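Local coordinates for Lin1840 protein (Listeria innocua serovar 6a, PDB 4ZOC), which is a family 3 glycoside hydrolase that probably removes beta-D-glucose from non-reducing ends, with a part in beta-1,2-glucan metabolism, at residues Gly230-Met235 against Lys336-Leu341; Val298-Met303 against Leu330-Leu335; Ser177-Asn182 against Pro345-Lys350; Thr134-Leu139 against Asp170-Asp175. The protein carries 2 engineered substitutions. All coordinates share one frame; numbering follows the deposited sequence.

Contact 1: Gly230-Met235 against Lys336-Leu341; sequences GAKLVM and KNDLGL
Lys232 and Asp338 make this contact between them, their CA atoms standing 9.2 Å apart. The bridge is a single ion pair: NZ of Lys232 lies 2.7 Å from OD2 of Asp338 and gives it a hydrogen bond. The ammonium group does not slide into the plane of the carboxylate. It comes down on OD2 from above, 54° out of that plane, while OD1 of Asp338 remains 4.3 Å from NZ of Lys232, so one oxygen does the work. The lysine gets there by one bend: the chain kinks at chi2 (-82°) and then runs fully extended through CD and CE to the nitrogen. CE of Lys232 is left 3.6 Å from OD2 of Asp338, and the two side chains meet at a slant. Asp338 leans CG beside its own backbone N (chi1 -71°), which turns the carboxylate out from the helix toward the lysine.

In the TIM barrel this joins the entry to strand 233-236 with the end of helix 322-338, below the sheet's N-terminal edge. Both backbones turn at glycines of positive phi, Gly230 and Gly340, each closing a Schellman motif behind a helix. Asp338 sits in the last turn of its helix, where a carboxylate would be poorly placed against the helix dipole, and the ammonium of Lys232 probably offsets this. Both residues are partly exposed. Two residues earlier in the same helix, Lys336 points elsewhere, its NZ hydrogen-bonded to Gln21 OE1, Gly58 O and Pro85 O, just ahead of three other barrel strands.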
# COMPACT_ATOMS: atom_id res chain seq x y z
N GLY A 230 -13.97 -28.09 -7.51
CA GLY A 230 -13.29 -29.39 -7.51
C GLY A 230 -11.83 -29.39 -7.77
O GLY A 230 -11.27 -30.47 -8.06
N ALA A 231 -11.16 -28.22 -7.70
CA ALA A 231 -9.68 -28.23 -7.89
C ALA A 231 -9.02 -29.26 -6.99
O ALA A 231 -9.27 -29.29 -5.76
CB ALA A 231 -9.07 -26.86 -7.62
N LYS A 232 -8.17 -30.10 -7.56
CA LYS A 232 -7.59 -31.18 -6.75
C LYS A 232 -6.57 -30.81 -5.73
O LYS A 232 -6.53 -31.45 -4.67
CB LYS A 232 -7.09 -32.30 -7.64
CG LYS A 232 -8.27 -33.08 -8.28
CD LYS A 232 -8.78 -34.09 -7.29
CE LYS A 232 -9.96 -34.90 -7.71
NZ LYS A 232 -10.36 -35.69 -6.49
N LEU A 233 -5.69 -29.83 -6.01
CA LEU A 233 -4.63 -29.45 -5.09
C LEU A 233 -4.69 -27.94 -4.79
O LEU A 233 -5.29 -27.19 -5.55
CB LEU A 233 -3.25 -29.74 -5.66
CG LEU A 233 -2.84 -31.22 -5.90
CD1 LEU A 233 -3.37 -31.74 -7.21
CD2 LEU A 233 -1.31 -31.33 -5.83
N VAL A 234 -4.07 -27.53 -3.71
CA VAL A 234 -3.81 -26.14 -3.40
C VAL A 234 -2.33 -25.99 -3.10
O VAL A 234 -1.72 -26.88 -2.51
CB VAL A 234 -4.66 -25.68 -2.21
CG1 VAL A 234 -4.34 -24.24 -1.79
CG2 VAL A 234 -6.11 -25.77 -2.59
N MET A 235 -1.74 -24.85 -3.47
CA MET A 235 -0.33 -24.60 -3.19
C MET A 235 -0.22 -23.40 -2.24
O MET A 235 -1.00 -22.44 -2.37
CB MET A 235 0.44 -24.26 -4.50
CG MET A 235 1.89 -23.86 -4.30
SD MET A 235 2.70 -23.22 -5.77
CE MET A 235 2.72 -24.71 -6.78
N LYS A 336 -3.00 -39.89 -6.17
CA LYS A 336 -2.44 -40.79 -7.14
C LYS A 336 -3.54 -41.71 -7.61
O LYS A 336 -3.64 -42.03 -8.81
CB LYS A 336 -1.27 -41.57 -6.60
CG LYS A 336 -0.10 -40.71 -6.26
CD LYS A 336 1.04 -41.34 -5.53
CE LYS A 336 2.23 -40.40 -5.65
NZ LYS A 336 3.47 -40.88 -5.03
N ASN A 337 -4.40 -42.12 -6.68
CA ASN A 337 -5.55 -42.98 -7.04
C ASN A 337 -6.57 -42.31 -7.96
O ASN A 337 -7.02 -42.92 -8.92
CB ASN A 337 -6.18 -43.58 -5.77
CG ASN A 337 -7.04 -44.82 -6.02
OD1 ASN A 337 -6.77 -45.65 -6.91
ND2 ASN A 337 -8.05 -44.95 -5.22
N ASP A 338 -6.86 -41.02 -7.69
CA ASP A 338 -7.71 -40.20 -8.48
C ASP A 338 -7.22 -40.10 -9.90
O ASP A 338 -8.03 -40.00 -10.81
CB ASP A 338 -7.86 -38.79 -7.84
CG ASP A 338 -8.70 -38.80 -6.56
OD1 ASP A 338 -9.32 -39.83 -6.19
OD2 ASP A 338 -8.78 -37.76 -5.90
N LEU A 339 -5.90 -40.10 -10.09
CA LEU A 339 -5.27 -40.00 -11.44
C LEU A 339 -5.14 -41.40 -12.12
O LEU A 339 -4.71 -41.51 -13.25
CB LEU A 339 -3.91 -39.34 -11.33
CG LEU A 339 -3.93 -37.87 -10.89
CD1 LEU A 339 -2.60 -37.49 -10.30
CD2 LEU A 339 -4.24 -37.04 -12.12
N GLY A 340 -5.54 -42.46 -11.42
CA GLY A 340 -5.51 -43.80 -12.01
C GLY A 340 -4.14 -44.46 -11.99
O GLY A 340 -3.93 -45.49 -12.66
N LEU A 341 -3.21 -43.90 -11.21
CA LEU A 341 -1.80 -44.35 -11.25
C LEU A 341 -1.59 -45.74 -10.76
O LEU A 341 -0.61 -46.34 -11.15
CB LEU A 341 -0.88 -43.36 -10.51
CG LEU A 341 -0.97 -41.97 -11.16
CD1 LEU A 341 -0.04 -41.05 -10.29
CD2 LEU A 341 -0.60 -41.92 -12.65

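Contact 2: Val298-Met303 against Leu330-Leu335; sequences VDLEMM and LRMLNL
Asp299 meets Arg331 at the approach to the last strand of the TIM barrel, 301-302, which closes the cylinder between strands 266-268 and 23-25. Helix 322-338 follows later in the chain and packs back on Asp299 and Leu300. The aspartate is taken side-on by two nitrogens of the arginine. NH1 of Arg331 binds OD1 of Asp299 at 2.8 Å, on the syn lone pair, while NE of Arg331 reaches OD2 of Asp299 at 3.0 Å along a straighter line (168° at the hydrogen). Both oxygens stay near the guanidinium plane, yet the two flat groups are twisted 35° apart. A bend at chi3 (-71°) swings the arginine's NE and NH1 edge round to the acid. OD2 has further partners in Arg258 NH2 and Leu267 N, so this buried carboxylate faces two arginines and is probably held well in its ionised form. The backbone O of Asp299 is buried too, but has no polar partner in the model; CG of Met332 passes 4.4 Å from Asp299 O.

Next in sequence, Leu300 turns to the apolar side of the helix. Met332, folded at chi2 and chi3, lays its thioether across the forked end of the leucine at about a right angle. SD of Met332 lies 3.9 Å from CD2 of Leu300, and CE of Met332 sits 4.0 Å from CD1 of Leu300.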
# COMPACT_ATOMS: atom_id res chain seq x y z
N VAL A 298 0.60 -29.03 5.48
CA VAL A 298 1.34 -29.04 4.22
C VAL A 298 1.74 -30.50 4.01
O VAL A 298 2.43 -31.07 4.84
CB VAL A 298 2.60 -28.13 4.25
CG1 VAL A 298 3.40 -28.32 2.98
CG2 VAL A 298 2.22 -26.67 4.40
N ASP A 299 1.30 -31.07 2.91
CA ASP A 299 1.51 -32.48 2.61
C ASP A 299 2.76 -32.79 1.86
O ASP A 299 3.22 -33.93 1.87
CB ASP A 299 0.34 -33.03 1.86
CG ASP A 299 -0.96 -32.84 2.62
OD1 ASP A 299 -0.95 -33.02 3.88
OD2 ASP A 299 -1.98 -32.62 1.96
N LEU A 300 3.27 -31.80 1.12
CA LEU A 300 4.31 -32.07 0.08
C LEU A 300 5.24 -30.90 0.01
O LEU A 300 4.78 -29.79 -0.31
CB LEU A 300 3.59 -32.33 -1.26
CG LEU A 300 4.46 -32.76 -2.45
CD1 LEU A 300 5.41 -33.94 -2.14
CD2 LEU A 300 3.59 -32.95 -3.70
N GLU A 301 6.51 -31.14 0.33
CA GLU A 301 7.56 -30.15 0.41
C GLU A 301 8.28 -30.07 -0.93
O GLU A 301 8.89 -31.05 -1.37
CB GLU A 301 8.54 -30.48 1.52
CG GLU A 301 9.68 -29.46 1.64
CD GLU A 301 10.45 -29.57 2.87
OE1 GLU A 301 10.25 -30.55 3.61
OE2 GLU A 301 11.32 -28.68 3.09
N MET A 302 8.14 -28.91 -1.58
CA MET A 302 8.67 -28.76 -2.90
C MET A 302 10.17 -28.38 -2.87
O MET A 302 10.54 -27.22 -2.60
CB MET A 302 7.89 -27.67 -3.64
CG MET A 302 8.39 -27.45 -5.06
SD MET A 302 7.55 -26.17 -6.03
CE MET A 302 5.88 -26.82 -6.18
N MET A 303 11.05 -29.38 -3.10
CA MET A 303 12.52 -29.12 -3.34
C MET A 303 13.36 -28.57 -2.21
O MET A 303 14.44 -28.05 -2.38
CB MET A 303 12.69 -28.32 -4.61
CG MET A 303 12.69 -29.23 -5.84
SD MET A 303 14.10 -30.41 -5.85
CE MET A 303 15.46 -29.31 -6.25
N LEU A 330 -1.95 -40.34 3.16
CA LEU A 330 -3.21 -40.75 2.63
C LEU A 330 -3.68 -39.75 1.57
O LEU A 330 -4.17 -40.13 0.52
CB LEU A 330 -4.26 -40.88 3.71
CG LEU A 330 -5.63 -41.36 3.22
CD1 LEU A 330 -5.59 -42.65 2.41
CD2 LEU A 330 -6.55 -41.49 4.42
N ARG A 331 -3.55 -38.45 1.84
CA ARG A 331 -3.89 -37.50 0.77
C ARG A 331 -3.08 -37.67 -0.57
O ARG A 331 -3.67 -37.63 -1.69
CB ARG A 331 -3.88 -36.07 1.33
CG ARG A 331 -5.02 -35.82 2.30
CD ARG A 331 -5.21 -34.34 2.70
NE ARG A 331 -4.17 -33.86 3.57
CZ ARG A 331 -4.18 -33.84 4.90
NH1 ARG A 331 -3.15 -33.35 5.58
NH2 ARG A 331 -5.25 -34.27 5.56
N MET A 332 -1.79 -37.90 -0.43
CA MET A 332 -0.89 -38.13 -1.58
C MET A 332 -1.35 -39.39 -2.35
O MET A 332 -1.47 -39.42 -3.56
CB MET A 332 0.56 -38.25 -1.09
CG MET A 332 1.28 -36.92 -0.77
SD MET A 332 1.53 -35.96 -2.31
CE MET A 332 2.88 -36.94 -3.03
N LEU A 333 -1.61 -40.47 -1.60
CA LEU A 333 -2.01 -41.71 -2.25
C LEU A 333 -3.38 -41.53 -2.90
O LEU A 333 -3.58 -42.02 -4.04
CB LEU A 333 -2.02 -42.83 -1.25
CG LEU A 333 -0.71 -43.55 -0.97
CD1 LEU A 333 0.59 -42.92 -1.31
CD2 LEU A 333 -0.74 -44.29 0.37
N ASN A 334 -4.31 -40.81 -2.25
CA ASN A 334 -5.67 -40.53 -2.81
C ASN A 334 -5.55 -39.74 -4.13
O ASN A 334 -6.18 -40.10 -5.06
CB ASN A 334 -6.60 -39.72 -1.88
CG ASN A 334 -7.27 -40.58 -0.81
OD1 ASN A 334 -7.28 -41.80 -0.91
ND2 ASN A 334 -7.75 -39.96 0.24
N LEU A 335 -4.68 -38.72 -4.21
CA LEU A 335 -4.39 -38.04 -5.49
C LEU A 335 -3.93 -39.01 -6.56
O LEU A 335 -4.40 -38.97 -7.72
CB LEU A 335 -3.38 -36.94 -5.27
CG LEU A 335 -2.86 -36.24 -6.54
CD1 LEU A 335 -3.98 -35.59 -7.32
CD2 LEU A 335 -1.77 -35.22 -6.20

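Contact 3: Ser177-Asn182 against Pro345-Lys350; sequences SKLNEN and PYRGLK
A type I' beta turn running from Tyr346 to Leu349 delivers Arg347 to the backbone of Leu179. The bond that matters is donated by NH2 of Arg347 to O of Leu179, at 2.8 Å and nearly straight, 173° at the hydrogen. The oxygen lies within 5° of the guanidinium plane, and the nitrogen in turn lies in the carbonyl plane, on a lone pair. The arginine therefore uses its edge. CD2 of Leu179 flanks the same nitrogen, 3.9 Å from NH2 of Arg347. O of Asn182 approaches NH2 of Arg347 obliquely at 3.4 Å.

A loop of the TIM barrel is tied here to the chain that leaves the barrel. Residues 177-182 lie between helix 158-173 and strand 187-193, whereas 345-350 come after helix 322-338, the last helix of the barrel, on the way to helix 361-374. Arg347 and Gly348, the central pair of the turn, both have positive phi, and Leu349 N returns to Tyr346 O at 3.1 Å. The arginine leaves this turn with CG roughly opposite its backbone N (chi1 -154°), bends at chi2, and then stretches toward the other loop. Its remaining nitrogens also find carbonyls: NE bonds to Leu339 O and NH1 to Gln185 O, so a buried guanidinium is satisfied by main-chain oxygens and fixed in its rotation. Across from it, O of Lys178 holds the loop's own shape by accepting from both Glu181 N and Asn182 N, at 3.0 and 2.9 Å. Within the same segment as the arginine, CD of Lys350 lies over the ring centre of Tyr346, 3.8 Å above its plane.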
# COMPACT_ATOMS: atom_id res chain seq x y z
N SER A 177 -14.17 -36.38 -10.85
CA SER A 177 -14.31 -37.77 -10.30
C SER A 177 -13.90 -38.82 -11.30
O SER A 177 -13.87 -39.98 -10.92
CB SER A 177 -15.78 -38.00 -9.87
OG SER A 177 -16.61 -38.11 -11.01
N LYS A 178 -13.58 -38.44 -12.55
CA LYS A 178 -13.18 -39.34 -13.60
C LYS A 178 -11.75 -39.09 -14.11
O LYS A 178 -11.42 -39.48 -15.22
CB LYS A 178 -14.19 -39.26 -14.75
CG LYS A 178 -15.59 -39.83 -14.39
CD LYS A 178 -16.46 -39.69 -15.61
CE LYS A 178 -17.94 -40.05 -15.40
NZ LYS A 178 -18.06 -41.22 -14.49
N LEU A 179 -10.87 -38.53 -13.28
CA LEU A 179 -9.49 -38.31 -13.69
C LEU A 179 -8.73 -39.63 -13.87
O LEU A 179 -7.63 -39.68 -14.43
CB LEU A 179 -8.79 -37.32 -12.74
CG LEU A 179 -9.16 -35.86 -13.05
CD1 LEU A 179 -8.85 -34.96 -11.88
CD2 LEU A 179 -8.50 -35.36 -14.33
N ASN A 180 -9.34 -40.74 -13.39
CA ASN A 180 -8.70 -42.02 -13.57
C ASN A 180 -9.01 -42.61 -14.93
O ASN A 180 -8.29 -43.53 -15.36
CB ASN A 180 -9.07 -42.97 -12.45
CG ASN A 180 -10.52 -43.33 -12.48
OD1 ASN A 180 -11.40 -42.52 -12.70
ND2 ASN A 180 -10.78 -44.57 -12.27
N GLU A 181 -9.97 -42.03 -15.65
CA GLU A 181 -10.44 -42.52 -16.97
C GLU A 181 -10.19 -41.54 -18.10
O GLU A 181 -9.93 -41.93 -19.19
CB GLU A 181 -11.98 -42.77 -16.95
CG GLU A 181 -12.52 -43.74 -15.90
CD GLU A 181 -14.06 -43.79 -15.87
OE1 GLU A 181 -14.74 -43.11 -16.67
OE2 GLU A 181 -14.63 -44.52 -15.01
N ASN A 182 -10.33 -40.24 -17.82
CA ASN A 182 -10.17 -39.20 -18.78
C ASN A 182 -8.69 -38.73 -18.76
O ASN A 182 -8.35 -37.73 -18.14
CB ASN A 182 -11.10 -38.00 -18.41
CG ASN A 182 -12.58 -38.35 -18.42
OD1 ASN A 182 -13.43 -37.70 -17.77
ND2 ASN A 182 -12.89 -39.39 -19.10
N PRO A 345 0.40 -46.42 -14.23
CA PRO A 345 1.33 -45.41 -13.71
C PRO A 345 1.89 -44.49 -14.80
O PRO A 345 2.55 -43.53 -14.46
CB PRO A 345 2.44 -46.24 -13.08
CG PRO A 345 2.29 -47.61 -13.63
CD PRO A 345 0.97 -47.80 -14.18
N TYR A 346 1.67 -44.82 -16.08
CA TYR A 346 2.09 -44.01 -17.22
C TYR A 346 1.00 -43.16 -17.82
O TYR A 346 1.23 -42.51 -18.84
CB TYR A 346 2.69 -44.95 -18.31
CG TYR A 346 3.84 -45.76 -17.74
CD1 TYR A 346 5.07 -45.20 -17.54
CD2 TYR A 346 3.67 -47.11 -17.37
CE1 TYR A 346 6.09 -45.89 -16.94
CE2 TYR A 346 4.68 -47.80 -16.76
CZ TYR A 346 5.90 -47.19 -16.56
OH TYR A 346 6.91 -47.88 -16.00
N ARG A 347 -0.19 -43.16 -17.18
CA ARG A 347 -1.34 -42.37 -17.54
C ARG A 347 -1.51 -42.21 -19.05
O ARG A 347 -1.56 -41.09 -19.63
CB ARG A 347 -1.29 -41.03 -16.78
CG ARG A 347 -2.64 -40.44 -16.59
CD ARG A 347 -2.77 -39.65 -15.32
NE ARG A 347 -4.16 -39.22 -15.27
CZ ARG A 347 -4.65 -38.16 -15.91
NH1 ARG A 347 -3.88 -37.38 -16.66
NH2 ARG A 347 -5.94 -37.90 -15.80
N GLY A 348 -1.65 -43.36 -19.69
CA GLY A 348 -2.05 -43.40 -21.07
C GLY A 348 -0.94 -43.51 -22.09
O GLY A 348 -1.20 -43.78 -23.22
N LEU A 349 0.31 -43.35 -21.69
CA LEU A 349 1.36 -43.20 -22.63
C LEU A 349 2.18 -44.45 -22.99
O LEU A 349 2.91 -44.43 -23.96
CB LEU A 349 2.31 -42.14 -22.14
CG LEU A 349 1.75 -40.72 -21.95
CD1 LEU A 349 2.96 -39.77 -21.81
CD2 LEU A 349 0.85 -40.32 -23.09
N LYS A 350 2.17 -45.48 -22.16
CA LYS A 350 3.23 -46.53 -22.28
C LYS A 350 3.25 -47.15 -23.65
O LYS A 350 4.36 -47.35 -24.24
CB LYS A 350 3.05 -47.63 -21.23
CG LYS A 350 4.25 -48.59 -21.10
CD LYS A 350 5.52 -47.88 -20.70
CE LYS A 350 6.47 -48.80 -19.92
NZ LYS A 350 7.83 -48.78 -20.50

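Contact 4: Thr134-Leu139 against Asp170-Asp175; sequences TFSPML and DGYQGD
Thr134 sets its CG2 methyl almost perfectly over the ring of Tyr172: 3.6 Å from the centroid and just 1° off the ring normal. This CH-pi contact is so well centred that CG2 of Thr134 is 3.9 Å from both CD1 and CE1 of Tyr172. The threonine can offer its methyl because OG1 points opposite the backbone N (chi1 180°), where it bonds to Val92 O, leaving CG2 between the backbone N and the carbonyl carbon.

The phenol is held at its edge as well. OG of Ser136 lies near the ring plane and makes a short hydrogen bond with OH of Tyr172, 2.6 Å long, in which either hydroxyl may be the donor. The methyl on one face and the bond at the oxygen together probably limit how far the ring can slide.

All of this sits inside a beta-alpha-beta crossover of the TIM barrel, in which helix 158-173 connects strand 133-134 to its parallel neighbour 187-193. Tyr172, in the helix's last turn, reaches inward to the loop leaving the first strand, and helix 112-128 packs on it through Met118, Ala119 and Ser122. That loop bends sharply: Phe135 centres an inverse gamma turn, and the peptide bond between Ser136 and Pro137 is cis. N of Pro137 comes edge-on to the tyrosine, 4.2 Å from CE2 of Tyr172.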
# COMPACT_ATOMS: atom_id res chain seq x y z
N THR A 134 -1.13 -29.64 -13.06
CA THR A 134 -0.56 -28.33 -13.32
C THR A 134 -0.76 -27.37 -12.17
O THR A 134 -1.83 -27.35 -11.56
CB THR A 134 -1.15 -27.69 -14.61
OG1 THR A 134 -0.55 -26.40 -14.80
CG2 THR A 134 -2.72 -27.48 -14.56
N PHE A 135 0.23 -26.50 -12.01
CA PHE A 135 0.22 -25.46 -10.99
C PHE A 135 -0.53 -24.22 -11.50
O PHE A 135 0.08 -23.13 -11.74
CB PHE A 135 1.61 -25.14 -10.58
CG PHE A 135 2.41 -26.33 -9.97
CD1 PHE A 135 1.82 -27.17 -8.93
CD2 PHE A 135 3.72 -26.59 -10.41
CE1 PHE A 135 2.53 -28.18 -8.41
CE2 PHE A 135 4.47 -27.57 -9.79
CZ PHE A 135 3.86 -28.35 -8.79
N SER A 136 -1.81 -24.41 -11.76
CA SER A 136 -2.71 -23.42 -12.30
C SER A 136 -4.13 -23.84 -11.94
O SER A 136 -4.40 -25.04 -11.79
CB SER A 136 -2.53 -23.32 -13.84
OG SER A 136 -3.51 -22.53 -14.48
N PRO A 137 -5.05 -22.90 -11.74
CA PRO A 137 -5.01 -21.44 -11.93
C PRO A 137 -4.31 -20.65 -10.79
O PRO A 137 -4.32 -21.04 -9.62
CB PRO A 137 -6.47 -21.07 -11.99
CG PRO A 137 -7.12 -22.05 -11.08
CD PRO A 137 -6.38 -23.35 -11.34
N MET A 138 -3.69 -19.51 -11.17
CA MET A 138 -3.23 -18.53 -10.20
C MET A 138 -4.37 -17.53 -9.96
O MET A 138 -4.83 -16.81 -10.89
CB MET A 138 -1.97 -17.87 -10.77
CG MET A 138 -1.28 -16.93 -9.84
SD MET A 138 -2.00 -15.26 -9.88
CE MET A 138 -0.56 -14.37 -9.25
N LEU A 139 -4.78 -17.44 -8.72
CA LEU A 139 -6.01 -16.71 -8.32
C LEU A 139 -5.77 -15.58 -7.34
O LEU A 139 -6.67 -15.16 -6.61
CB LEU A 139 -7.05 -17.69 -7.81
CG LEU A 139 -7.50 -18.71 -8.87
CD1 LEU A 139 -8.42 -19.74 -8.24
CD2 LEU A 139 -8.25 -18.01 -10.02
N ASP A 170 -12.34 -26.33 -14.77
CA ASP A 170 -13.20 -27.16 -15.61
C ASP A 170 -12.44 -27.61 -16.89
O ASP A 170 -12.47 -28.76 -17.28
CB ASP A 170 -14.44 -26.37 -15.96
CG ASP A 170 -15.45 -27.18 -16.73
OD1 ASP A 170 -15.55 -28.43 -16.55
OD2 ASP A 170 -16.18 -26.55 -17.54
N GLY A 171 -11.74 -26.67 -17.52
CA GLY A 171 -10.94 -26.97 -18.71
C GLY A 171 -9.85 -28.00 -18.47
O GLY A 171 -9.64 -28.97 -19.27
N TYR A 172 -9.14 -27.85 -17.36
CA TYR A 172 -8.01 -28.79 -17.06
C TYR A 172 -8.54 -30.16 -16.68
O TYR A 172 -8.05 -31.16 -17.17
CB TYR A 172 -7.12 -28.29 -15.91
CG TYR A 172 -6.30 -27.03 -16.18
CD1 TYR A 172 -5.45 -26.94 -17.26
CD2 TYR A 172 -6.25 -25.98 -15.24
CE1 TYR A 172 -4.66 -25.83 -17.46
CE2 TYR A 172 -5.47 -24.85 -15.49
CZ TYR A 172 -4.67 -24.79 -16.59
OH TYR A 172 -3.88 -23.67 -16.82
N GLN A 173 -9.52 -30.18 -15.78
CA GLN A 173 -9.89 -31.40 -15.11
C GLN A 173 -11.07 -32.13 -15.75
O GLN A 173 -11.24 -33.34 -15.58
CB GLN A 173 -10.25 -31.11 -13.63
CG GLN A 173 -9.17 -30.45 -12.82
CD GLN A 173 -9.36 -30.46 -11.35
OE1 GLN A 173 -8.37 -30.42 -10.59
NE2 GLN A 173 -10.60 -30.49 -10.89
N GLY A 174 -11.91 -31.41 -16.44
CA GLY A 174 -13.27 -31.92 -16.71
C GLY A 174 -14.00 -32.38 -15.47
O GLY A 174 -14.00 -31.69 -14.46
N ASP A 175 -14.62 -33.58 -15.54
CA ASP A 175 -15.30 -34.12 -14.40
C ASP A 175 -14.23 -34.72 -13.49
O ASP A 175 -13.60 -35.75 -13.81
CB ASP A 175 -16.40 -35.12 -14.85
CG ASP A 175 -17.00 -35.88 -13.70
OD1 ASP A 175 -16.56 -35.79 -12.52
OD2 ASP A 175 -17.90 -36.62 -13.97

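In the fold
Contacts 1 and 4 are joined through Gln173, whose NE2 bonds to Gly230 O at 2.9 Å and whose OE1 receives Lys232 N at 3.1 Å. Inside the barrel three side chains meet: CE of Met302 lies 3.8 Å from CE of Met235 and 3.6 Å from CZ of Phe135, bringing contacts 1, 2 and 4 together. Helix 322-338 serves contacts 1 and 2 in turn, their centres 10 Å apart. Contact 3 adjoins contact 1, with Arg347 NE 3.1 Å from Leu339 O and Leu179 CB 3.4 Å from Asp338 O. Met302 and Met303 touch Trp271 of the glucose pocket, while the side chain of Thr134 in contact 4 is about 13 Å from a bound glucose.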